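4-methyl-5(B-hydroxyethyl)-thiazole monophosphate biosynthesis enzyme (Vibrio cholerae O1 biovar El Tor, PDB 3OT1) is of unknown function but belongs to the DJ-1/PfpI family and is named for a possible part in making the thiazole precursor of thiamin. Local coordinates at residues A[96-101]-A[121-126]; A[127-132]-A[155-160]. All blocks are in the same frame, centred on the assembly; numbering follows the deposited sequence.

Contact 1 of 2, residues A[96-101]-A[121-126]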
loop_
_atom_site.group_PDB
_atom_site.type_symbol
_atom_site.label_atom_id
_atom_site.label_comp_id
_atom_site.label_asym_id
_atom_site.label_seq_id
_atom_site.Cartn_x
_atom_site.Cartn_y
_atom_site.Cartn_z
ATOM N N LEU A 96 24.919 -2.666 5.009
ATOM C CA LEU A 96 24.329 -1.376 4.697
ATOM C C LEU A 96 23.737 -0.748 5.942
ATOM O O LEU A 96 23.794 0.453 6.094
ATOM C CB LEU A 96 23.255 -1.504 3.618
ATOM C CG LEU A 96 23.823 -1.610 2.222
ATOM C CD1 LEU A 96 22.761 -2.108 1.279
ATOM C CD2 LEU A 96 24.382 -0.277 1.706
ATOM N N ILE A 97 23.126 -1.547 6.815
ATOM C CA ILE A 97 22.622 -0.976 8.065
ATOM C C ILE A 97 23.777 -0.306 8.828
ATOM O O ILE A 97 23.645 0.825 9.300
ATOM C CB ILE A 97 21.924 -2.021 8.941
ATOM C CG1 ILE A 97 20.642 -2.535 8.257
ATOM C CG2 ILE A 97 21.646 -1.459 10.334
ATOM C CD1 ILE A 97 20.099 -3.788 8.906
ATOM N N ASP A 98 24.901 -1.001 8.936
ATOM C CA ASP A 98 26.077 -0.450 9.602
ATOM C C ASP A 98 26.550 0.837 8.903
ATOM O O ASP A 98 26.855 1.828 9.546
ATOM C CB ASP A 98 27.225 -1.447 9.582
ATOM C CG ASP A 98 26.949 -2.748 10.330
ATOM O OD1 ASP A 98 26.046 -2.799 11.156
ATOM O OD2 ASP A 98 27.677 -3.732 10.044
ATOM N N ALA A 99 26.602 0.794 7.579
ATOM C CA ALA A 99 27.134 1.932 6.817
ATOM C C ALA A 99 26.257 3.167 6.978
ATOM O O ALA A 99 26.772 4.260 7.216
ATOM C CB ALA A 99 27.313 1.577 5.348
ATOM N N PHE A 100 24.942 3.031 6.834
ATOM C CA PHE A 100 24.036 4.159 6.983
ATOM C C PHE A 100 24.099 4.720 8.394
ATOM O O PHE A 100 24.189 5.922 8.594
ATOM C CB PHE A 100 22.587 3.768 6.655
ATOM C CG PHE A 100 22.245 3.857 5.191
ATOM C CD1 PHE A 100 21.625 4.984 4.659
ATOM C CD2 PHE A 100 22.487 2.808 4.346
ATOM C CE1 PHE A 100 21.290 5.075 3.333
ATOM C CE2 PHE A 100 22.124 2.861 2.999
ATOM C CZ PHE A 100 21.525 4.009 2.496
ATOM N N SER A 101 24.036 3.851 9.390
ATOM C CA SER A 101 24.019 4.300 10.759
ATOM C C SER A 101 25.328 4.993 11.143
ATOM O O SER A 101 25.297 5.983 11.854
ATOM C CB SER A 101 23.642 3.187 11.739
ATOM O OG SER A 101 24.594 2.173 11.738
ATOM N N GLN A 121 20.406 -9.577 14.880
ATOM C CA GLN A 121 21.750 -9.352 14.344
ATOM C C GLN A 121 22.481 -8.193 15.017
ATOM O O GLN A 121 23.452 -7.665 14.475
ATOM C CB GLN A 121 21.680 -9.179 12.826
ATOM C CG GLN A 121 21.229 -10.424 12.073
ATOM C CD GLN A 121 22.210 -11.577 12.215
ATOM O OE1 GLN A 121 23.425 -11.374 12.405
ATOM N NE2 GLN A 121 21.696 -12.787 12.136
ATOM N N GLN A 122 22.028 -7.840 16.213
ATOM C CA GLN A 122 22.659 -6.802 17.039
ATOM C C GLN A 122 22.826 -5.498 16.290
ATOM O O GLN A 122 23.900 -4.924 16.254
ATOM C CB GLN A 122 24.026 -7.252 17.589
ATOM C CG GLN A 122 23.946 -8.428 18.478
ATOM C CD GLN A 122 23.740 -9.717 17.729
ATOM O OE1 GLN A 122 24.363 -9.967 16.683
ATOM N NE2 GLN A 122 22.852 -10.551 18.247
ATOM N N LYS A 123 21.747 -5.033 15.686
ATOM C CA LYS A 123 21.711 -3.693 15.126
ATOM C C LYS A 123 20.877 -2.809 16.036
ATOM O O LYS A 123 19.875 -3.256 16.573
ATOM C CB LYS A 123 21.134 -3.673 13.711
ATOM C CG LYS A 123 21.785 -4.652 12.740
ATOM C CD LYS A 123 23.264 -4.467 12.573
ATOM C CE LYS A 123 23.793 -5.406 11.543
ATOM N NZ LYS A 123 25.299 -5.418 11.510
ATOM N N PHE A 124 21.293 -1.552 16.196
ATOM C CA PHE A 124 20.595 -0.583 17.045
ATOM C C PHE A 124 20.424 -1.085 18.474
ATOM O O PHE A 124 19.399 -0.864 19.123
ATOM C CB PHE A 124 19.274 -0.130 16.400
ATOM C CG PHE A 124 19.491 0.466 15.065
ATOM C CD1 PHE A 124 20.035 1.729 14.965
ATOM C CD2 PHE A 124 19.253 -0.253 13.906
ATOM C CE1 PHE A 124 20.295 2.284 13.728
ATOM C CE2 PHE A 124 19.506 0.288 12.682
ATOM C CZ PHE A 124 20.032 1.559 12.584
ATOM N N VAL A 125 21.473 -1.727 18.974
ATOM C CA VAL A 125 21.508 -2.144 20.359
ATOM C C VAL A 125 21.331 -0.919 21.255
ATOM O O VAL A 125 21.948 0.128 21.040
ATOM C CB VAL A 125 22.827 -2.866 20.701
ATOM C CG1 VAL A 125 22.867 -3.250 22.182
ATOM C CG2 VAL A 125 22.977 -4.109 19.861
ATOM N N GLY A 126 20.435 -1.038 22.218
ATOM C CA GLY A 126 20.142 0.072 23.099
ATOM C C GLY A 126 19.081 1.046 22.616
ATOM O O GLY A 126 18.659 1.894 23.383
HETATM O O HOH W 1 27.059 -6.500 9.358
#
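Ile97 lays its CG2 methyl obliquely against the ring of Phe124, with CG2 3.6 Å from CE2, and this apolar touch is the inner half of a contact that gives way to an ionic pair at its more exposed side. With CG1 set beside the backbone N (chi1 -66°), the CG2 methyl of Ile97 falls anti to that N and faces the loop. There it also meets the start of the Lys123 chain, CG2 standing 4.0 Å from CG. One helical turn on, Ser101 approaches the same ring with its CB, 4.0 Å from CE1 of Phe124, so two residues of one helix face support one aromatic side chain.

Lys123 reaches the acid by bending early: a turn at chi2 (-58°) precedes a straight run through CD and CE, which crosses the Asp98 side chain nearly at right angles. NZ of Lys123 forms a salt bridge with Asp98, donating to OD1 at 2.7 Å, on the syn side of the carboxylate and 20° out of its plane. A water completes a small ring, donating to OD2 of Asp98 at 2.9 Å and accepting from NZ of Lys123 at 3.0 Å. Both carboxylate oxygens are thus engaged, which should limit rotation of the group.

Helix 113-119 joins from the same chain: Phe118 meets the Phe124 ring edge-to-face, and Ile97 also packs on Val117. The arrangement belongs to the alpha/beta sandwich of the DJ-1/PfpI family: helix 91-102, in the crossover between parallel strands 74-77 and 106-110, packs against the loop that follows helix 113-119.

Contact 2 of 2, residues A[127-132]-A[155-160]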
loop_
_atom_site.group_PDB
_atom_site.type_symbol
_atom_site.label_atom_id
_atom_site.label_comp_id
_atom_site.label_asym_id
_atom_site.label_seq_id
_atom_site.Cartn_x
_atom_site.Cartn_y
_atom_site.Cartn_z
ATOM N N ALA A 127 18.603 0.911 21.383
ATOM C CA ALA A 127 17.596 1.838 20.854
ATOM C C ALA A 127 16.196 1.448 21.276
ATOM O O ALA A 127 15.877 0.258 21.354
ATOM C CB ALA A 127 17.648 1.884 19.336
ATOM N N ARG A 128 15.359 2.443 21.524
ATOM C CA ARG A 128 13.920 2.225 21.617
ATOM C C ARG A 128 13.394 1.926 20.221
ATOM O O ARG A 128 13.779 2.597 19.251
ATOM C CB ARG A 128 13.209 3.454 22.177
ATOM C CG ARG A 128 13.575 3.785 23.596
ATOM C CD ARG A 128 12.574 4.679 24.274
ATOM N NE ARG A 128 11.211 4.137 24.213
ATOM C CZ ARG A 128 10.714 3.160 24.985
ATOM N NH1 ARG A 128 9.444 2.786 24.823
ATOM N NH2 ARG A 128 11.455 2.562 25.923
HETATM N N MSE A 129 12.516 0.926 20.121
HETATM C CA MSE A 129 11.916 0.566 18.852
HETATM C C MSE A 129 10.617 -0.151 19.051
HETATM O O MSE A 129 10.374 -0.771 20.082
HETATM C CB MSE A 129 12.862 -0.287 18.006
HETATM C CG MSE A 129 13.234 -1.619 18.640
HETATM SE SE MSE A 129 14.521 -2.622 17.603
HETATM C CE MSE A 129 16.085 -1.570 17.929
ATOM N N THR A 130 9.802 -0.075 17.999
ATOM C CA THR A 130 8.606 -0.891 17.889
ATOM C C THR A 130 8.783 -1.864 16.727
ATOM O O THR A 130 9.809 -1.876 16.033
ATOM C CB THR A 130 7.326 -0.043 17.736
ATOM O OG1 THR A 130 6.185 -0.846 18.011
ATOM C CG2 THR A 130 7.161 0.580 16.373
ATOM N N CYS A 131 7.793 -2.731 16.558
ATOM C CA CYS A 131 7.771 -3.730 15.489
ATOM C C CYS A 131 6.361 -4.267 15.403
ATOM O O CYS A 131 5.475 -3.801 16.114
ATOM C CB CYS A 131 8.778 -4.858 15.763
ATOM S SG CYS A 131 8.489 -5.849 17.223
ATOM N N HIS A 132 6.157 -5.268 14.560
ATOM C CA HIS A 132 4.832 -5.881 14.504
ATOM C C HIS A 132 4.472 -6.481 15.858
ATOM O O HIS A 132 5.313 -7.117 16.475
ATOM C CB HIS A 132 4.819 -6.966 13.446
ATOM C CG HIS A 132 3.452 -7.418 13.111
ATOM N ND1 HIS A 132 2.739 -8.288 13.903
ATOM C CD2 HIS A 132 2.652 -7.070 12.083
ATOM C CE1 HIS A 132 1.547 -8.453 13.360
ATOM N NE2 HIS A 132 1.477 -7.749 12.244
ATOM N N GLN A 155 19.985 7.334 17.839
ATOM C CA GLN A 155 20.569 6.466 16.830
ATOM C C GLN A 155 19.894 6.653 15.464
ATOM O O GLN A 155 20.001 5.797 14.590
ATOM C CB GLN A 155 20.518 5.000 17.272
ATOM C CG GLN A 155 21.406 4.711 18.477
ATOM C CD GLN A 155 21.428 3.242 18.812
ATOM O OE1 GLN A 155 21.537 2.402 17.928
ATOM N NE2 GLN A 155 21.349 2.920 20.099
ATOM N N HIS A 156 19.228 7.799 15.263
ATOM C CA HIS A 156 18.586 8.139 13.987
ATOM C C HIS A 156 17.764 6.965 13.466
ATOM O O HIS A 156 17.977 6.510 12.335
ATOM C CB HIS A 156 19.633 8.528 12.938
ATOM C CG HIS A 156 20.588 9.572 13.399
ATOM N ND1 HIS A 156 21.885 9.288 13.763
ATOM C CD2 HIS A 156 20.420 10.899 13.591
ATOM C CE1 HIS A 156 22.483 10.406 14.144
ATOM N NE2 HIS A 156 21.616 11.397 14.048
ATOM N N LEU A 157 16.860 6.451 14.299
ATOM C CA LEU A 157 16.134 5.220 13.988
ATOM C C LEU A 157 14.624 5.431 14.052
ATOM O O LEU A 157 14.078 5.890 15.050
ATOM C CB LEU A 157 16.520 4.115 14.988
ATOM C CG LEU A 157 15.802 2.788 14.771
ATOM C CD1 LEU A 157 16.247 2.131 13.471
ATOM C CD2 LEU A 157 15.981 1.857 15.972
ATOM N N LEU A 158 13.935 5.073 12.972
ATOM C CA LEU A 158 12.481 5.166 12.918
ATOM C C LEU A 158 11.928 3.759 12.736
ATOM O O LEU A 158 12.335 3.067 11.794
ATOM C CB LEU A 158 12.059 6.029 11.734
ATOM C CG LEU A 158 10.548 6.283 11.606
ATOM C CD1 LEU A 158 10.053 7.196 12.751
ATOM C CD2 LEU A 158 10.232 6.873 10.232
ATOM N N THR A 159 11.018 3.337 13.604
ATOM C CA THR A 159 10.393 2.053 13.431
ATOM C C THR A 159 8.872 2.157 13.491
ATOM O O THR A 159 8.307 3.127 13.984
ATOM C CB THR A 159 10.909 1.022 14.463
ATOM O OG1 THR A 159 10.725 1.533 15.784
ATOM C CG2 THR A 159 12.347 0.664 14.191
ATOM N N SER A 160 8.212 1.135 12.943
ATOM C CA SER A 160 6.766 1.127 12.909
ATOM C C SER A 160 6.265 -0.317 12.839
ATOM O O SER A 160 7.044 -1.244 12.720
ATOM C CB SER A 160 6.275 1.986 11.752
ATOM O OG SER A 160 4.885 2.223 11.740
HETATM O O HOH W 2 12.713 3.259 16.705
#
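Thr159 points from strand 157-160 at the backbone of Thr130, and each atom from CB outward meets a different part of the 127-132 segment. CB rests 3.5 Å from the carbonyl O of Thr130. From there, OG1 (chi1 55°) swings between the N and carbonyl directions of its own backbone and accepts the N-H of Thr130 at 2.9 Å, in a nearly straight bond of 168°. The same OG1 lies 2.8 Å from a water that is also bonded to the carbonyl O of Arg128, so the hydroxyl grips the passing chain both directly and through solvent. The other branch, CG2, turns to the CB of Met129 at 4.0 Å.

Toward Ala127 the contact is apolar. Met129, present as selenomethionine, bends at its last torsion and brings CE 3.9 Å from CD2 of Leu157. That leucine methyl is shared, since the CB of Ala127 approaches it too, at 3.8 Å. Near the other end, CG2 of Thr130 settles on the backbone of Ser160, 3.5 Å from CA, while the Thr130 OG1 is hydrogen-bonded to the carbonyl O of Ser145.

The two segments run almost parallel, 13° apart, yet the hydrogen bond joining them directly is backbone to side chain. Strand 157-160 lies between strands 106-110 and 149-152, with Leu158 turned to helix 166-178 on the far side. The loop runs alongside strand 157-160 on the side of helix 113-119, where Pro114 touches Met129 and Thr159, and His132 is tied through its backbone to Cys111, between strand 106-110 and that helix. This is consistent with Cys111 occupying the nucleophile elbow of the DJ-1 fold, as in relatives.

Followed from the N terminus, the chain has already laid down strands such as 11-16 and 74-77 when it reaches helix 91-102; after strand 106-110 and helix 113-119, contact 1 closes a loop by bringing 121-126 back to helix 91-102. Contact 2 opens at the very next residue, 127, and closes after strand 149-152, when strand 157-160 returns alongside the loop. The two are therefore in series, neither nested nor crossed, with centres about 12 Å apart. They still meet in space: NE2 of Gln155 makes a probable hydrogen bond to O of Val125 at 3.0 Å, and Phe124 packs on Leu157. Together they tie helix 91-102 and strand 157-160 to the same long loop, 121-132.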